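Local coordinates for acyl carrier protein (Leishmania major, PDB 5ZWT) that probably carries growing acyl chains through fatty acid biosynthesis on a phosphopantetheine arm, which the apo form described here lacks, at residues Thr9-Leu12 against Glu13-Asn17; Glu19-Ala23 against Ser24-Pro28; Gln67-Pro70 against Asp71-Tyr75. The protein carries 1 engineered substitution. All blocks are in the same frame, centred on the assembly; numbering follows the deposited sequence.

Interaction 1 of 3, residues Thr9-Leu12 against Glu13-Asn17; sequences TRVL and EVVKN
Val11 and Val15, one helical turn apart, meet through CG1 of Val11 and CG2 of Val15 at 4.2 Å, the two branched side chains crossing at an oblique angle. In Val15 the CG1 branch is anti to the backbone N (chi1 170°), which lays CG2 back along the helix to within 3.5 Å of Val11 O. Val11 O also accepts Val15 N in a 3.0 Å hydrogen bond. Val14 repeats the pattern on the neighbouring flank: its CG2 lies 3.3 Å from Arg10 O, the acceptor of Val14 N at 3.1 Å. Valine suits these positions because its short, beta-branched side chain covers the helix backbone while offering methyl groups to other helices. Here Val11 and Val15 pack on Ile69 of helix 69-78, and Val14 on Ala49 and Ile50 of helix 40-53. The segment thus belongs to the first helix of the acyl carrier protein helical bundle, an amphipathic helix with its valines turned inward. Arg10 sends its guanidinium away from the turn, to Glu53, Lys83 O and Asp6 of the second subunit. The outer side is looser. Glu13 N makes a weak 3.3 Å bond to Thr9 O and a second weak one to Arg10 O. A water bridges Thr9 and Glu13, donating to Thr9 O at 2.8 Å and to Glu13 OE1 at 2.9 Å; the bend in the Glu13 chain at chi2 (63°) folds the carboxylate back within its reach. The extended methylenes of Lys16 run over Leu12 O, which is bonded to Lys16 N, and also touch Val26 of the following loop.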
# COMPACT_ATOMS: atom_id res chain seq x y z
N THR A 9 1.32 -6.45 -3.76
CA THR A 9 2.14 -7.10 -2.73
C THR A 9 1.26 -7.87 -1.76
O THR A 9 1.61 -8.99 -1.33
CB THR A 9 2.95 -6.03 -1.98
OG1 THR A 9 3.82 -5.34 -2.89
CG2 THR A 9 3.75 -6.66 -0.86
N ARG A 10 0.13 -7.29 -1.38
CA ARG A 10 -0.70 -8.01 -0.43
C ARG A 10 -1.49 -9.12 -1.11
O ARG A 10 -1.70 -10.17 -0.51
CB ARG A 10 -1.59 -7.03 0.32
CG ARG A 10 -0.78 -6.06 1.21
CD ARG A 10 -1.62 -4.87 1.64
NE ARG A 10 -2.85 -5.27 2.30
CZ ARG A 10 -3.83 -4.42 2.61
NH1 ARG A 10 -3.68 -3.13 2.33
NH2 ARG A 10 -4.94 -4.85 3.21
N VAL A 11 -1.89 -8.94 -2.37
CA VAL A 11 -2.57 -10.05 -3.05
C VAL A 11 -1.61 -11.23 -3.23
O VAL A 11 -2.00 -12.39 -3.03
CB VAL A 11 -3.17 -9.62 -4.39
CG1 VAL A 11 -3.70 -10.85 -5.16
CG2 VAL A 11 -4.30 -8.64 -4.15
N LEU A 12 -0.35 -10.94 -3.55
CA LEU A 12 0.61 -12.03 -3.78
C LEU A 12 0.76 -12.87 -2.53
O LEU A 12 0.84 -14.10 -2.62
CB LEU A 12 1.98 -11.48 -4.22
CG LEU A 12 2.12 -10.92 -5.64
CD1 LEU A 12 3.45 -10.22 -5.79
CD2 LEU A 12 1.98 -12.02 -6.68
N GLU A 13 0.76 -12.23 -1.36
CA GLU A 13 0.98 -13.00 -0.14
C GLU A 13 -0.27 -13.78 0.26
O GLU A 13 -0.16 -14.92 0.76
CB GLU A 13 1.41 -12.08 1.00
CG GLU A 13 2.53 -12.64 1.89
CD GLU A 13 3.82 -12.87 1.11
OE1 GLU A 13 4.21 -11.98 0.33
OE2 GLU A 13 4.42 -13.95 1.26
N VAL A 14 -1.45 -13.23 -0.02
CA VAL A 14 -2.67 -14.00 0.18
C VAL A 14 -2.64 -15.27 -0.66
O VAL A 14 -2.94 -16.37 -0.18
CB VAL A 14 -3.92 -13.15 -0.12
CG1 VAL A 14 -5.17 -14.03 -0.12
CG2 VAL A 14 -4.04 -12.04 0.91
N VAL A 15 -2.27 -15.14 -1.94
CA VAL A 15 -2.36 -16.28 -2.85
C VAL A 15 -1.28 -17.29 -2.53
O VAL A 15 -1.53 -18.50 -2.49
CB VAL A 15 -2.25 -15.82 -4.32
CG1 VAL A 15 -2.10 -17.05 -5.23
CG2 VAL A 15 -3.47 -15.02 -4.74
N LYS A 16 -0.06 -16.81 -2.26
CA LYS A 16 1.06 -17.71 -1.96
C LYS A 16 0.79 -18.52 -0.70
O LYS A 16 1.23 -19.67 -0.58
CB LYS A 16 2.33 -16.88 -1.81
CG LYS A 16 3.03 -16.51 -3.12
CD LYS A 16 4.02 -15.36 -2.89
CE LYS A 16 4.69 -14.95 -4.22
NZ LYS A 16 5.74 -13.90 -4.08
N ASN A 17 0.12 -17.91 0.27
CA ASN A 17 -0.11 -18.57 1.55
C ASN A 17 -1.34 -19.47 1.54
O ASN A 17 -1.61 -20.12 2.56
CB ASN A 17 -0.22 -17.53 2.66
CG ASN A 17 1.14 -17.04 3.11
OD1 ASN A 17 1.80 -16.28 2.40
ND2 ASN A 17 1.58 -17.50 4.26
O HOH W 1 4.28 -9.83 -1.57

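Interaction 2 of 3, residues Glu19-Ala23 against Ser24-Pro28; sequences EKVDA and SKVTP
Ser24 grips the carboxylate of Asp22 twice: Ser24 OG donates to Asp22 OD1 at 2.9 Å, and Ser24 N donates to the same oxygen at 3.1 Å. Both arrive from one face of the carboxylate, well above its plane. A first torsion of 68° sets OG between the serine's own backbone N and carbonyl carbon, close enough to N for the two donors to share one acceptor. The backbone bond makes this an Asx turn, a role that aspartate's short side chain fits well, leading into a short 3-10 turn. Lys25 follows, its N bonded to Asp22 O at 3.1 Å. Its side chain crosses that of Asp22 at about a right angle, with Lys25 CG 3.8 Å from Asp22 OD2, then bends so that Lys25 NZ stays 5.8 Å from that oxygen. Val26 is the buried residue, its side chain turned in toward the preceding segment. Val26 N donates to Ala23 O at 3.3 Å, and Val26 CG2 packs on Val21 CG1 at 3.5 Å; on its inner side the valine also meets Leu12 and Val15 of helix 3-16. A water donates to Ala23 O and to Val26 O, the latter at 2.8 Å. Two donors on Asp22 OD1, and a lysine whose NZ is close without touching, would be expected to favour the ionised form of the carboxylate.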
# COMPACT_ATOMS: atom_id res chain seq x y z
N GLU A 19 -3.50 -22.73 0.95
CA GLU A 19 -3.05 -24.10 1.18
C GLU A 19 -3.07 -24.95 -0.08
O GLU A 19 -2.39 -25.98 -0.13
CB GLU A 19 -3.88 -24.77 2.29
CG GLU A 19 -5.34 -24.33 2.38
N LYS A 20 -3.90 -24.62 -1.07
CA LYS A 20 -3.93 -25.40 -2.30
C LYS A 20 -3.05 -24.82 -3.40
O LYS A 20 -3.07 -25.34 -4.52
CB LYS A 20 -5.38 -25.56 -2.76
CG LYS A 20 -6.30 -26.22 -1.70
N VAL A 21 -2.27 -23.77 -3.11
CA VAL A 21 -1.39 -23.08 -4.05
C VAL A 21 0.06 -23.45 -3.78
O VAL A 21 0.51 -23.44 -2.63
CB VAL A 21 -1.54 -21.54 -3.93
CG1 VAL A 21 -0.47 -20.82 -4.74
CG2 VAL A 21 -2.92 -21.09 -4.38
N ASP A 22 0.82 -23.77 -4.84
CA ASP A 22 2.28 -23.82 -4.75
C ASP A 22 2.82 -22.41 -4.87
O ASP A 22 2.75 -21.80 -5.94
CB ASP A 22 2.86 -24.74 -5.83
CG ASP A 22 4.39 -24.81 -5.80
OD1 ASP A 22 5.04 -24.14 -4.97
OD2 ASP A 22 4.93 -25.57 -6.62
N ALA A 23 3.38 -21.87 -3.77
CA ALA A 23 3.81 -20.48 -3.72
C ALA A 23 4.88 -20.17 -4.75
O ALA A 23 4.97 -19.03 -5.23
CB ALA A 23 4.32 -20.12 -2.32
N SER A 24 5.73 -21.15 -5.09
CA SER A 24 6.82 -20.88 -6.00
C SER A 24 6.36 -20.56 -7.42
O SER A 24 7.16 -20.03 -8.20
CB SER A 24 7.80 -22.05 -6.00
OG SER A 24 7.21 -23.19 -6.59
N LYS A 25 5.12 -20.89 -7.78
CA LYS A 25 4.63 -20.62 -9.13
C LYS A 25 3.91 -19.28 -9.29
O LYS A 25 3.58 -18.90 -10.42
CB LYS A 25 3.69 -21.73 -9.59
CG LYS A 25 4.26 -23.13 -9.44
CD LYS A 25 3.30 -24.15 -10.02
CE LYS A 25 3.15 -23.93 -11.51
NZ LYS A 25 4.35 -24.38 -12.28
N VAL A 26 3.67 -18.56 -8.19
CA VAL A 26 2.84 -17.36 -8.18
C VAL A 26 3.63 -16.16 -8.69
O VAL A 26 4.64 -15.80 -8.11
CB VAL A 26 2.32 -17.12 -6.75
CG1 VAL A 26 1.62 -15.77 -6.62
CG2 VAL A 26 1.39 -18.25 -6.33
N THR A 27 3.12 -15.48 -9.72
CA THR A 27 3.66 -14.21 -10.20
C THR A 27 2.54 -13.18 -10.22
O THR A 27 1.37 -13.52 -10.03
CB THR A 27 4.26 -14.32 -11.61
OG1 THR A 27 3.20 -14.43 -12.58
CG2 THR A 27 5.13 -15.52 -11.72
N PRO A 28 2.87 -11.90 -10.44
CA PRO A 28 1.81 -10.90 -10.65
C PRO A 28 0.87 -11.18 -11.83
O PRO A 28 -0.16 -10.51 -11.93
CB PRO A 28 2.58 -9.60 -10.88
CG PRO A 28 3.94 -9.83 -10.30
CD PRO A 28 4.18 -11.29 -10.16
O HOH W 2 6.56 -16.48 -6.22

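Interaction 3 of 3, residues Gln67-Pro70 against Asp71-Tyr75; sequences QSIP and DAVEY
Asp71 reaches back along the chain to Gln67, taking Gln67 N on the anti lone pair of OD2 in a 3.0 Å bond with an N-H...O angle of 157°. Asp71 N is satisfied in turn by Ser68 OG, 3.1 Å away. The serine's first torsion of 70° tucks OG over the start of the helix, where backbone N-H groups lack carbonyl partners from a preceding turn. Pro70 fits the first turn because it has no N-H to satisfy. Ala72 N then bonds to Ser68 O at 3.1 Å, Val73 N to Ile69 O at 2.9 Å and Glu74 N to Pro70 O at 2.9 Å, so the regular helical pattern takes over. On the inner face CG2 of Ile69 and CG2 of Val73 meet at 4.0 Å, both packing on Leu8 of helix 3-16. The negative carboxylate of Asp71 should also be favoured by the helix dipole at this end. Ser68 is thus a classic N-cap, but the acidic side chain takes the N-H one residue before it, so the arrangement resembles a capping box without completing the standard one, at the start of the last helix of the acyl carrier protein bundle.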
# COMPACT_ATOMS: atom_id res chain seq x y z
N GLN A 67 -10.31 -14.01 -11.85
CA GLN A 67 -9.77 -15.32 -12.17
C GLN A 67 -8.25 -15.33 -12.27
O GLN A 67 -7.66 -16.34 -12.70
CB GLN A 67 -10.37 -15.84 -13.49
CG GLN A 67 -11.87 -16.10 -13.44
CD GLN A 67 -12.22 -17.26 -12.51
OE1 GLN A 67 -11.43 -18.19 -12.33
NE2 GLN A 67 -13.43 -17.22 -11.94
N SER A 68 -7.59 -14.25 -11.89
CA SER A 68 -6.14 -14.15 -11.98
C SER A 68 -5.71 -13.08 -11.00
O SER A 68 -6.53 -12.29 -10.52
CB SER A 68 -5.70 -13.79 -13.39
OG SER A 68 -6.06 -12.44 -13.67
N ILE A 69 -4.41 -13.03 -10.74
CA ILE A 69 -3.90 -11.97 -9.87
C ILE A 69 -4.07 -10.60 -10.51
O ILE A 69 -4.45 -9.65 -9.80
CB ILE A 69 -2.46 -12.27 -9.43
CG1 ILE A 69 -2.49 -13.49 -8.48
CG2 ILE A 69 -1.82 -11.05 -8.77
CD1 ILE A 69 -1.19 -13.74 -7.75
N PRO A 70 -3.82 -10.41 -11.82
CA PRO A 70 -4.18 -9.11 -12.41
C PRO A 70 -5.65 -8.75 -12.22
O PRO A 70 -5.95 -7.59 -11.91
CB PRO A 70 -3.81 -9.28 -13.90
CG PRO A 70 -2.73 -10.30 -13.90
CD PRO A 70 -3.00 -11.23 -12.74
N ASP A 71 -6.57 -9.70 -12.37
CA ASP A 71 -7.98 -9.39 -12.15
C ASP A 71 -8.21 -8.86 -10.74
O ASP A 71 -8.90 -7.86 -10.53
CB ASP A 71 -8.88 -10.62 -12.39
CG ASP A 71 -8.93 -11.07 -13.84
OD1 ASP A 71 -8.58 -10.26 -14.74
OD2 ASP A 71 -9.39 -12.22 -14.08
N ALA A 72 -7.61 -9.53 -9.74
CA ALA A 72 -7.79 -9.12 -8.35
C ALA A 72 -7.18 -7.76 -8.09
O ALA A 72 -7.80 -6.91 -7.44
CB ALA A 72 -7.16 -10.15 -7.41
N VAL A 73 -5.96 -7.53 -8.58
CA VAL A 73 -5.27 -6.27 -8.29
C VAL A 73 -5.97 -5.10 -8.97
O VAL A 73 -6.15 -4.04 -8.37
CB VAL A 73 -3.79 -6.38 -8.68
CG1 VAL A 73 -3.12 -5.03 -8.55
CG2 VAL A 73 -3.08 -7.39 -7.77
N GLU A 74 -6.40 -5.28 -10.23
CA GLU A 74 -7.10 -4.21 -10.93
C GLU A 74 -8.39 -3.83 -10.22
O GLU A 74 -8.72 -2.65 -10.08
CB GLU A 74 -7.40 -4.64 -12.37
CG GLU A 74 -6.18 -4.65 -13.29
CD GLU A 74 -6.45 -5.39 -14.60
OE1 GLU A 74 -5.52 -6.01 -15.15
OE2 GLU A 74 -7.62 -5.36 -15.06
N TYR A 75 -9.12 -4.83 -9.72
CA TYR A 75 -10.37 -4.57 -9.02
C TYR A 75 -10.13 -3.91 -7.68
O TYR A 75 -10.79 -2.92 -7.33
CB TYR A 75 -11.14 -5.87 -8.83
CG TYR A 75 -12.36 -5.68 -7.98
CD1 TYR A 75 -13.54 -5.22 -8.53
CD2 TYR A 75 -12.33 -5.94 -6.61
CE1 TYR A 75 -14.66 -5.03 -7.76
CE2 TYR A 75 -13.45 -5.74 -5.83
CZ TYR A 75 -14.61 -5.29 -6.41
OH TYR A 75 -15.74 -5.10 -5.65

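In the fold
The three contacts follow one another along the chain and converge on Ile69. Leu12 CD2 of interaction 1 lies 3.8 Å from Ile69 CD1, and Val26 CG1 of interaction 2 lies 3.6 Å from Ile69 CD1. Interactions 1 and 2 are about 9 Å apart between centres, with Lys16 CG 3.7 Å from Val26 CB; interaction 3 lies about 12 Å from interaction 1, centre to centre. In acyl carrier proteins the phosphopantetheine arm is attached at the start of the second long helix, here 40-53; the engineered alanine most probably replaces the attachment serine, so no arm can be attached in this copy. Acyl chains typically enter the apolar interior, to which these side chains belong; they probably line the holo pocket.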